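Local coordinates for amyloid-like protein 1 (PDB 3PMR) that probably takes part in cell adhesion, its E2 domain forming dimers and probably binding heparin, at residues 124-129 with 195-200; 141-146 with 177-182; 149-154 with 163-168. All coordinates share one frame; numbering follows the deposited sequence.

Interaction 1: 124-129 with 195-200; sequences PQAERV and QELRPQ
Leu197 meets Ala126 and Val129 in a small contact, apolar between its side chains, near the start of helix 126-157, burying 129 Å² between the two segments. The branched end of the leucine does the touching. CD2 of Leu197 lies 4.0 Å from CB of Ala126, while CD1 of Leu197 lies 4.0 Å from CG1 of Val129. The methyls thus straddle the two residues, and both also lie 4.0 Å from Ala126 O. The two partners are three residues apart, close to one helical turn, so both present carbon to the same incoming side chain. Alanine suits the nearest approach, where the CA atoms of Ala126 and Leu197 are 7.3 Å apart. Val129 offers a longer branch farther along, its CG1 anti to the backbone N (chi1 171°), and meets the leucine at about a right angle.

No hydrogen bond passes between the segments; the backbone bonds stay within each segment. Gln125 occupies the N-cap position, and its O accepts the first-turn bond from Val129 N at 2.9 Å. On the other helix, Pro199 has no N-H to give to the turn before it. The helix is kinked there, and Gln195 O receives a weak bond from Arg198 N at 3.5 Å instead.

The contact extends along both helices: Leu193, one turn before Leu197, touches Pro124, Ala126 and Val129, and Leu130 packs on Leu197 and Gln200. Val129 also rests on Phe115, Ala118 and Leu119 near the end of helix 64-119, so the site joins the last helix, 191-207, to the beginning of helix 126-157 and the end of the long helix before it.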
loop_
_atom_site.group_PDB
_atom_site.type_symbol
_atom_site.label_atom_id
_atom_site.label_comp_id
_atom_site.label_asym_id
_atom_site.label_seq_id
_atom_site.Cartn_x
_atom_site.Cartn_y
_atom_site.Cartn_z
ATOM N N PRO B 124 -40.402 -10.662 22.117
ATOM C CA PRO B 124 -38.949 -10.666 21.928
ATOM C C PRO B 124 -38.302 -12.029 22.152
ATOM O O PRO B 124 -38.475 -12.640 23.206
ATOM C CB PRO B 124 -38.467 -9.641 22.955
ATOM C CG PRO B 124 -39.624 -8.685 23.037
ATOM C CD PRO B 124 -40.788 -9.637 23.104
ATOM N N GLN B 125 -37.558 -12.501 21.159
ATOM C CA GLN B 125 -36.856 -13.775 21.263
ATOM C C GLN B 125 -35.409 -13.466 21.614
ATOM O O GLN B 125 -34.694 -12.855 20.821
ATOM C CB GLN B 125 -36.915 -14.533 19.934
ATOM C CG GLN B 125 -38.263 -15.177 19.637
ATOM C CD GLN B 125 -38.407 -15.583 18.185
ATOM O OE1 GLN B 125 -39.217 -16.447 17.845
ATOM N NE2 GLN B 125 -37.631 -14.947 17.313
ATOM N N ALA B 126 -34.984 -13.878 22.802
ATOM C CA ALA B 126 -33.623 -13.625 23.254
ATOM C C ALA B 126 -32.566 -13.919 22.204
ATOM O O ALA B 126 -31.729 -13.073 21.907
ATOM C CB ALA B 126 -33.325 -14.436 24.506
ATOM N N GLU B 127 -32.608 -15.101 21.638
ATOM C CA GLU B 127 -31.637 -15.488 20.650
ATOM C C GLU B 127 -31.648 -14.604 19.425
ATOM O O GLU B 127 -30.638 -14.360 18.851
ATOM C CB GLU B 127 -31.842 -16.928 20.245
ATOM C CG GLU B 127 -30.798 -17.441 19.324
ATOM N N ARG B 128 -32.798 -14.138 19.016
ATOM C CA ARG B 128 -32.855 -13.270 17.874
ATOM C C ARG B 128 -32.330 -11.875 18.182
ATOM O O ARG B 128 -31.720 -11.251 17.367
ATOM C CB ARG B 128 -34.254 -13.197 17.330
ATOM C CG ARG B 128 -34.379 -12.356 16.144
ATOM N N VAL B 129 -32.584 -11.418 19.391
ATOM C CA VAL B 129 -32.117 -10.114 19.839
ATOM C C VAL B 129 -30.603 -10.154 20.002
ATOM O O VAL B 129 -29.907 -9.245 19.564
ATOM C CB VAL B 129 -32.756 -9.719 21.192
ATOM C CG1 VAL B 129 -32.076 -8.465 21.751
ATOM C CG2 VAL B 129 -34.236 -9.463 21.005
ATOM N N GLN B 195 -31.233 -8.700 31.502
ATOM C CA GLN B 195 -30.598 -9.531 32.516
ATOM C C GLN B 195 -30.154 -10.856 31.907
ATOM O O GLN B 195 -29.015 -11.287 32.079
ATOM C CB GLN B 195 -31.581 -9.800 33.666
ATOM N N GLU B 196 -31.075 -11.478 31.181
ATOM C CA GLU B 196 -30.844 -12.756 30.524
ATOM C C GLU B 196 -29.699 -12.761 29.503
ATOM O O GLU B 196 -29.053 -13.791 29.292
ATOM C CB GLU B 196 -32.140 -13.211 29.838
ATOM C CG GLU B 196 -32.008 -14.467 28.996
ATOM N N LEU B 197 -29.433 -11.616 28.882
ATOM C CA LEU B 197 -28.391 -11.541 27.865
ATOM C C LEU B 197 -27.077 -10.874 28.279
ATOM O O LEU B 197 -26.080 -10.969 27.554
ATOM C CB LEU B 197 -28.942 -10.835 26.627
ATOM C CG LEU B 197 -30.176 -11.497 25.998
ATOM C CD1 LEU B 197 -30.746 -10.588 24.917
ATOM C CD2 LEU B 197 -29.808 -12.865 25.429
ATOM N N ARG B 198 -27.064 -10.221 29.438
ATOM C CA ARG B 198 -25.871 -9.532 29.920
ATOM C C ARG B 198 -24.576 -10.340 29.802
ATOM O O ARG B 198 -23.595 -9.868 29.235
ATOM C CB ARG B 198 -26.071 -9.084 31.372
ATOM N N PRO B 199 -24.549 -11.564 30.355
ATOM C CA PRO B 199 -23.323 -12.370 30.260
ATOM C C PRO B 199 -22.767 -12.563 28.837
ATOM O O PRO B 199 -21.557 -12.478 28.621
ATOM C CB PRO B 199 -23.716 -13.683 30.952
ATOM C CG PRO B 199 -25.240 -13.636 31.010
ATOM C CD PRO B 199 -25.529 -12.202 31.248
ATOM N N GLN B 200 -23.644 -12.812 27.867
ATOM C CA GLN B 200 -23.219 -13.000 26.476
ATOM C C GLN B 200 -22.761 -11.688 25.846
ATOM O O GLN B 200 -21.806 -11.660 25.065
ATOM C CB GLN B 200 -24.366 -13.605 25.667
ATOM C CG GLN B 200 -24.476 -15.098 25.893
ATOM C CD GLN B 200 -25.886 -15.609 25.748
ATOM O OE1 GLN B 200 -26.774 -15.227 26.511
ATOM N NE2 GLN B 200 -26.105 -16.488 24.761
#

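Interaction 2: 141-146 with 177-182; sequences QKEQRH and EERVNQ. With PO4 (phosphate ion), chain F.
OE2 of Glu143 is gripped by two groups, NH2 of Arg179 across the contact and NE2 of His172, two helical turns before Arg179. The salt bridge ties together the antiparallel helices 126-157 and 159-187, two arms of the helical bundle in the E2 domain. The Arg179 NH2 to Glu143 OE2 distance is 2.9 Å, but the N-H...O angle of 121° makes the hydrogen bond within it weak. NH2 of Arg179 sits almost equally near both carboxylate oxygens, with OE1 of Glu143 at 3.0 Å, and the two flat groups are turned 39° apart. The extended glutamate, CG anti to the backbone N (chi1 172°), and the longer arginine, bent at chi3, meet between the helices at about a right angle.

Further charges complete a network. OE1 of Glu143 forms a salt bridge with Arg108 of helix 64-119, and NE of Arg179 pairs with Glu140. Arg108 and Arg179 would favour an ionised Glu143 although it is buried; the nearby Glu140 carboxylate would oppose this.

Away from this bridge, Arg145 hydrogen-bonds a phosphate ion, probably from the crystallisation liquor, with NZ of Lys142 2.7 Å from its O2, an arrangement consistent with heparin binding. Arg145 also pairs with Glu39 of the second subunit. NE of Arg145 donates to phosphate O1 at 3.0 Å, and its NH2 to O4 at 3.1 Å.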
loop_
_atom_site.group_PDB
_atom_site.type_symbol
_atom_site.label_atom_id
_atom_site.label_comp_id
_atom_site.label_asym_id
_atom_site.label_seq_id
_atom_site.Cartn_x
_atom_site.Cartn_y
_atom_site.Cartn_z
ATOM N N GLN B 141 -17.491 -2.325 15.605
ATOM C CA GLN B 141 -16.101 -2.736 15.733
ATOM C C GLN B 141 -15.399 -2.422 14.416
ATOM O O GLN B 141 -14.272 -1.935 14.402
ATOM C CB GLN B 141 -15.997 -4.234 16.012
ATOM C CG GLN B 141 -14.564 -4.723 16.055
ATOM C CD GLN B 141 -14.458 -6.232 16.067
ATOM O OE1 GLN B 141 -15.094 -6.921 15.263
ATOM N NE2 GLN B 141 -13.642 -6.759 16.972
ATOM N N LYS B 142 -16.077 -2.690 13.304
ATOM C CA LYS B 142 -15.492 -2.411 11.989
ATOM C C LYS B 142 -15.196 -0.912 11.831
ATOM O O LYS B 142 -14.154 -0.534 11.306
ATOM C CB LYS B 142 -16.443 -2.882 10.885
ATOM C CG LYS B 142 -15.834 -2.870 9.504
ATOM C CD LYS B 142 -16.594 -3.785 8.558
ATOM C CE LYS B 142 -15.741 -4.099 7.349
ATOM N NZ LYS B 142 -14.432 -4.626 7.815
ATOM N N GLU B 143 -16.122 -0.068 12.277
ATOM C CA GLU B 143 -15.950 1.386 12.204
ATOM C C GLU B 143 -14.816 1.867 13.118
ATOM O O GLU B 143 -14.084 2.804 12.800
ATOM C CB GLU B 143 -17.256 2.088 12.589
ATOM C CG GLU B 143 -17.143 3.609 12.725
ATOM C CD GLU B 143 -18.502 4.300 12.684
ATOM O OE1 GLU B 143 -19.527 3.577 12.696
ATOM O OE2 GLU B 143 -18.545 5.553 12.640
ATOM N N GLN B 144 -14.686 1.215 14.261
ATOM C CA GLN B 144 -13.647 1.558 15.209
ATOM C C GLN B 144 -12.288 1.208 14.613
ATOM O O GLN B 144 -11.361 2.018 14.635
ATOM C CB GLN B 144 -13.847 0.788 16.512
ATOM C CG GLN B 144 -12.754 1.052 17.509
ATOM C CD GLN B 144 -12.967 0.308 18.792
ATOM O OE1 GLN B 144 -12.655 -0.879 18.900
ATOM N NE2 GLN B 144 -13.522 0.998 19.782
ATOM N N ARG B 145 -12.177 0.001 14.074
ATOM C CA ARG B 145 -10.927 -0.444 13.471
ATOM C C ARG B 145 -10.561 0.439 12.291
ATOM O O ARG B 145 -9.386 0.713 12.049
ATOM C CB ARG B 145 -11.042 -1.911 13.032
ATOM C CG ARG B 145 -10.962 -2.898 14.205
ATOM C CD ARG B 145 -11.315 -4.319 13.788
ATOM N NE ARG B 145 -10.430 -4.839 12.749
ATOM C CZ ARG B 145 -9.137 -5.114 12.924
ATOM N NH1 ARG B 145 -8.562 -4.920 14.104
ATOM N NH2 ARG B 145 -8.420 -5.586 11.913
ATOM N N HIS B 146 -11.570 0.908 11.570
ATOM C CA HIS B 146 -11.312 1.758 10.422
ATOM C C HIS B 146 -10.694 3.070 10.884
ATOM O O HIS B 146 -9.729 3.558 10.297
ATOM C CB HIS B 146 -12.601 2.022 9.659
ATOM C CG HIS B 146 -12.405 2.852 8.435
ATOM N ND1 HIS B 146 -12.432 4.228 8.458
ATOM C CD2 HIS B 146 -12.117 2.499 7.159
ATOM C CE1 HIS B 146 -12.164 4.691 7.250
ATOM N NE2 HIS B 146 -11.967 3.661 6.444
ATOM N N GLU B 177 -18.431 4.760 21.003
ATOM C CA GLU B 177 -18.657 4.236 22.341
ATOM C C GLU B 177 -20.047 4.621 22.819
ATOM O O GLU B 177 -20.717 3.851 23.498
ATOM C CB GLU B 177 -17.609 4.779 23.315
ATOM C CG GLU B 177 -17.771 4.257 24.729
ATOM N N GLU B 178 -20.480 5.819 22.455
ATOM C CA GLU B 178 -21.801 6.271 22.857
ATOM C C GLU B 178 -22.890 5.523 22.080
ATOM O O GLU B 178 -23.966 5.274 22.613
ATOM C CB GLU B 178 -21.945 7.784 22.646
ATOM C CG GLU B 178 -23.344 8.329 22.910
ATOM C CD GLU B 178 -23.785 8.184 24.362
ATOM O OE1 GLU B 178 -23.130 7.429 25.116
ATOM O OE2 GLU B 178 -24.796 8.821 24.746
ATOM N N ARG B 179 -22.640 5.171 20.823
ATOM C CA ARG B 179 -23.676 4.445 20.090
ATOM C C ARG B 179 -23.854 3.057 20.709
ATOM O O ARG B 179 -24.976 2.567 20.839
ATOM C CB ARG B 179 -23.342 4.369 18.598
ATOM C CG ARG B 179 -23.779 5.629 17.874
ATOM C CD ARG B 179 -23.874 5.424 16.379
ATOM N NE ARG B 179 -22.574 5.156 15.785
ATOM C CZ ARG B 179 -21.954 5.974 14.941
ATOM N NH1 ARG B 179 -22.515 7.123 14.583
ATOM N NH2 ARG B 179 -20.771 5.638 14.452
ATOM N N VAL B 180 -22.749 2.449 21.125
ATOM C CA VAL B 180 -22.791 1.148 21.771
ATOM C C VAL B 180 -23.600 1.244 23.079
ATOM O O VAL B 180 -24.450 0.391 23.350
ATOM C CB VAL B 180 -21.367 0.638 22.088
ATOM C CG1 VAL B 180 -21.436 -0.663 22.885
ATOM C CG2 VAL B 180 -20.587 0.427 20.779
ATOM N N ASN B 181 -23.353 2.280 23.882
ATOM C CA ASN B 181 -24.095 2.431 25.133
ATOM C C ASN B 181 -25.563 2.712 24.867
ATOM O O ASN B 181 -26.433 2.216 25.585
ATOM C CB ASN B 181 -23.502 3.543 26.000
ATOM C CG ASN B 181 -22.134 3.182 26.542
ATOM O OD1 ASN B 181 -21.867 2.019 26.858
ATOM N ND2 ASN B 181 -21.262 4.177 26.664
ATOM N N GLN B 182 -25.841 3.508 23.841
ATOM C CA GLN B 182 -27.217 3.820 23.492
ATOM C C GLN B 182 -27.952 2.529 23.069
ATOM O O GLN B 182 -29.118 2.346 23.415
ATOM C CB GLN B 182 -27.267 4.859 22.359
ATOM C CG GLN B 182 -27.154 6.333 22.797
ATOM C CD GLN B 182 -27.048 7.305 21.604
ATOM O OE1 GLN B 182 -27.272 6.924 20.455
ATOM N NE2 GLN B 182 -26.710 8.567 21.886
HETATM P P PO4 F . -11.431 -5.277 9.250
HETATM O O1 PO4 F . -11.133 -4.019 9.981
HETATM O O2 PO4 F . -12.767 -5.784 9.659
HETATM O O3 PO4 F . -11.426 -5.014 7.786
HETATM O O4 PO4 F . -10.393 -6.295 9.571
#

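Interaction 3: 149-154 with 163-168; sequences RHYQHV and QQMRFQ. With PO4 (phosphate ion), chain D; PO4 (phosphate ion), chain F.
This is a Met-aromatic and apolar contact close to the turn between helices 126-157 and 159-187, with Met165 inserted among His150, Tyr151 and Val154. CG between the backbone N and the carbonyl carbon (chi1 70°) sends the methionine across to the other helix, where its flexible chain fits three unlike neighbours. SD of Met165 lies at the edge of the Tyr151 ring and 3.7 Å from CG1 of Val154, which it meets tip to tip. Its CE reaches ND1 of His150 at 3.4 Å, and its CG rests 3.8 Å from CD1 of Tyr151.

The two helices form an antiparallel hairpin, with local axes 10.3 Å apart at an angle of 166°. Tyr151 reaches across the gap until its OH lies 3.5 Å from CG of Arg166. The polar ends of these two meet outside the hairpin: Tyr151 OH and Arg166 NE both bind OE2 of Glu82 of the second subunit, so this pair serves the dimer interface.

Another side of helix 126-157 binds two phosphates, both probably from the crystallisation liquor. Arg149 NH2 donates at 2.7 Å to O1 of the ion that Arg145 also binds. His153 ND1 reaches O1 of a separate ion, also bound by Arg89 of the second subunit, at 2.9 Å, while Gln152 NE2, tethered to Arg149 O, gives a second bond to O2 of that ion at 2.9 Å.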
loop_
_atom_site.group_PDB
_atom_site.type_symbol
_atom_site.label_atom_id
_atom_site.label_comp_id
_atom_site.label_asym_id
_atom_site.label_seq_id
_atom_site.Cartn_x
_atom_site.Cartn_y
_atom_site.Cartn_z
ATOM N N ARG B 149 -7.085 2.293 12.171
ATOM C CA ARG B 149 -6.188 1.986 11.052
ATOM C C ARG B 149 -5.810 3.243 10.267
ATOM O O ARG B 149 -4.659 3.410 9.858
ATOM C CB ARG B 149 -6.830 0.968 10.094
ATOM C CG ARG B 149 -5.900 0.532 8.961
ATOM C CD ARG B 149 -6.514 -0.562 8.085
ATOM N NE ARG B 149 -7.009 -1.677 8.884
ATOM C CZ ARG B 149 -8.297 -1.919 9.123
ATOM N NH1 ARG B 149 -9.241 -1.128 8.623
ATOM N NH2 ARG B 149 -8.642 -2.954 9.877
ATOM N N HIS B 150 -6.783 4.119 10.053
ATOM C CA HIS B 150 -6.531 5.343 9.312
ATOM C C HIS B 150 -5.484 6.202 10.020
ATOM O O HIS B 150 -4.557 6.722 9.397
ATOM C CB HIS B 150 -7.808 6.152 9.161
ATOM C CG HIS B 150 -7.614 7.405 8.376
ATOM N ND1 HIS B 150 -8.080 8.631 8.796
ATOM C CD2 HIS B 150 -6.963 7.628 7.211
ATOM C CE1 HIS B 150 -7.723 9.558 7.926
ATOM N NE2 HIS B 150 -7.043 8.976 6.955
ATOM N N TYR B 151 -5.666 6.362 11.324
ATOM C CA TYR B 151 -4.754 7.135 12.157
ATOM C C TYR B 151 -3.361 6.483 12.122
ATOM O O TYR B 151 -2.342 7.149 11.936
ATOM C CB TYR B 151 -5.313 7.158 13.583
ATOM C CG TYR B 151 -4.467 7.875 14.598
ATOM C CD1 TYR B 151 -3.966 9.155 14.349
ATOM C CD2 TYR B 151 -4.180 7.278 15.819
ATOM C CE1 TYR B 151 -3.195 9.817 15.301
ATOM C CE2 TYR B 151 -3.416 7.923 16.768
ATOM C CZ TYR B 151 -2.924 9.185 16.507
ATOM O OH TYR B 151 -2.131 9.778 17.450
ATOM N N GLN B 152 -3.345 5.171 12.296
ATOM C CA GLN B 152 -2.119 4.392 12.287
ATOM C C GLN B 152 -1.366 4.583 10.968
ATOM O O GLN B 152 -0.144 4.725 10.957
ATOM C CB GLN B 152 -2.455 2.912 12.506
ATOM C CG GLN B 152 -1.282 1.965 12.305
ATOM C CD GLN B 152 -1.090 1.573 10.854
ATOM O OE1 GLN B 152 0.009 1.189 10.446
ATOM N NE2 GLN B 152 -2.153 1.664 10.064
ATOM N N HIS B 153 -2.107 4.597 9.864
ATOM C CA HIS B 153 -1.517 4.775 8.543
ATOM C C HIS B 153 -0.910 6.167 8.381
ATOM O O HIS B 153 0.189 6.313 7.843
ATOM C CB HIS B 153 -2.569 4.561 7.453
ATOM C CG HIS B 153 -2.077 4.892 6.079
ATOM N ND1 HIS B 153 -1.248 4.054 5.364
ATOM C CD2 HIS B 153 -2.233 6.003 5.320
ATOM C CE1 HIS B 153 -0.912 4.635 4.226
ATOM N NE2 HIS B 153 -1.496 5.819 4.175
ATOM N N VAL B 154 -1.634 7.190 8.836
ATOM C CA VAL B 154 -1.149 8.563 8.733
ATOM C C VAL B 154 0.116 8.748 9.598
ATOM O O VAL B 154 1.088 9.370 9.163
ATOM C CB VAL B 154 -2.270 9.582 9.154
ATOM C CG1 VAL B 154 -1.702 10.987 9.279
ATOM C CG2 VAL B 154 -3.395 9.588 8.096
ATOM N N GLN B 163 -0.593 14.305 14.177
ATOM C CA GLN B 163 -0.793 15.206 15.299
ATOM C C GLN B 163 -2.109 16.007 15.196
ATOM O O GLN B 163 -2.873 16.101 16.158
ATOM C CB GLN B 163 0.435 16.128 15.384
ATOM C CG GLN B 163 0.279 17.352 16.251
ATOM C CD GLN B 163 1.576 18.145 16.360
ATOM O OE1 GLN B 163 2.290 18.322 15.366
ATOM N NE2 GLN B 163 1.888 18.631 17.572
ATOM N N GLN B 164 -2.371 16.568 14.026
ATOM C CA GLN B 164 -3.571 17.354 13.784
ATOM C C GLN B 164 -4.885 16.570 13.841
ATOM O O GLN B 164 -5.942 17.161 14.046
ATOM C CB GLN B 164 -3.481 18.026 12.408
ATOM C CG GLN B 164 -2.256 18.910 12.230
ATOM C CD GLN B 164 -2.152 19.469 10.817
ATOM O OE1 GLN B 164 -2.366 18.748 9.841
ATOM N NE2 GLN B 164 -1.810 20.758 10.701
ATOM N N MET B 165 -4.835 15.259 13.623
ATOM C CA MET B 165 -6.059 14.466 13.634
ATOM C C MET B 165 -6.288 13.723 14.939
ATOM O O MET B 165 -7.336 13.127 15.140
ATOM C CB MET B 165 -6.060 13.463 12.467
ATOM C CG MET B 165 -5.070 12.305 12.590
ATOM S SD MET B 165 -4.974 11.343 11.053
ATOM C CE MET B 165 -6.472 10.330 11.207
ATOM N N ARG B 166 -5.303 13.780 15.825
ATOM C CA ARG B 166 -5.346 13.094 17.114
ATOM C C ARG B 166 -6.666 13.258 17.890
ATOM O O ARG B 166 -7.288 12.271 18.294
ATOM C CB ARG B 166 -4.180 13.599 17.960
ATOM C CG ARG B 166 -3.631 12.618 18.954
ATOM C CD ARG B 166 -2.462 13.248 19.689
ATOM N NE ARG B 166 -1.284 13.414 18.844
ATOM C CZ ARG B 166 -0.348 14.337 19.048
ATOM N NH1 ARG B 166 -0.458 15.182 20.067
ATOM N NH2 ARG B 166 0.703 14.416 18.243
ATOM N N PHE B 167 -7.091 14.500 18.096
ATOM C CA PHE B 167 -8.318 14.774 18.842
ATOM C C PHE B 167 -9.569 14.299 18.110
ATOM O O PHE B 167 -10.544 13.876 18.736
ATOM C CB PHE B 167 -8.435 16.274 19.138
ATOM C CG PHE B 167 -9.479 16.601 20.167
ATOM C CD1 PHE B 167 -9.232 16.360 21.513
ATOM C CD2 PHE B 167 -10.713 17.127 19.794
ATOM C CE1 PHE B 167 -10.201 16.620 22.479
ATOM C CE2 PHE B 167 -11.687 17.390 20.753
ATOM C CZ PHE B 167 -11.428 17.140 22.098
ATOM N N GLN B 168 -9.532 14.379 16.784
ATOM C CA GLN B 168 -10.650 13.952 15.960
ATOM C C GLN B 168 -10.821 12.434 16.030
ATOM O O GLN B 168 -11.932 11.924 15.929
ATOM C CB GLN B 168 -10.427 14.382 14.517
ATOM C CG GLN B 168 -11.433 13.796 13.574
ATOM C CD GLN B 168 -12.855 14.180 13.936
HETATM P P PO4 D . -1.140 0.607 6.618
HETATM O O1 PO4 D . -0.167 1.724 6.727
HETATM O O2 PO4 D . -2.426 0.999 7.265
HETATM O O3 PO4 D . -1.383 0.297 5.182
HETATM O O4 PO4 D . -0.586 -0.592 7.296
HETATM P P PO4 F . -11.431 -5.277 9.250
HETATM O O1 PO4 F . -11.133 -4.019 9.981
HETATM O O2 PO4 F . -12.767 -5.784 9.659
HETATM O O3 PO4 F . -11.426 -5.014 7.786
HETATM O O4 PO4 F . -10.393 -6.295 9.571
#

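In the fold
All three interactions use helix 126-157 and are nested along the chain: interaction 3 lies inside the loop closed by interaction 2, and interaction 2 inside that closed by interaction 1. Interactions 2 and 3 pair this helix with 159-187, their centres about 17 Å apart, whereas interaction 1 pairs its beginning with 191-207, with centres about 20 Å from interaction 2 and 36 Å from interaction 3. Interactions 2 and 3 join the two helices of one hairpin, by a salt bridge and by methionine packing, and both touch the second subunit. They also share one phosphate, bound by Arg145 and Arg149 one turn apart; no other protein chain touches interaction 1.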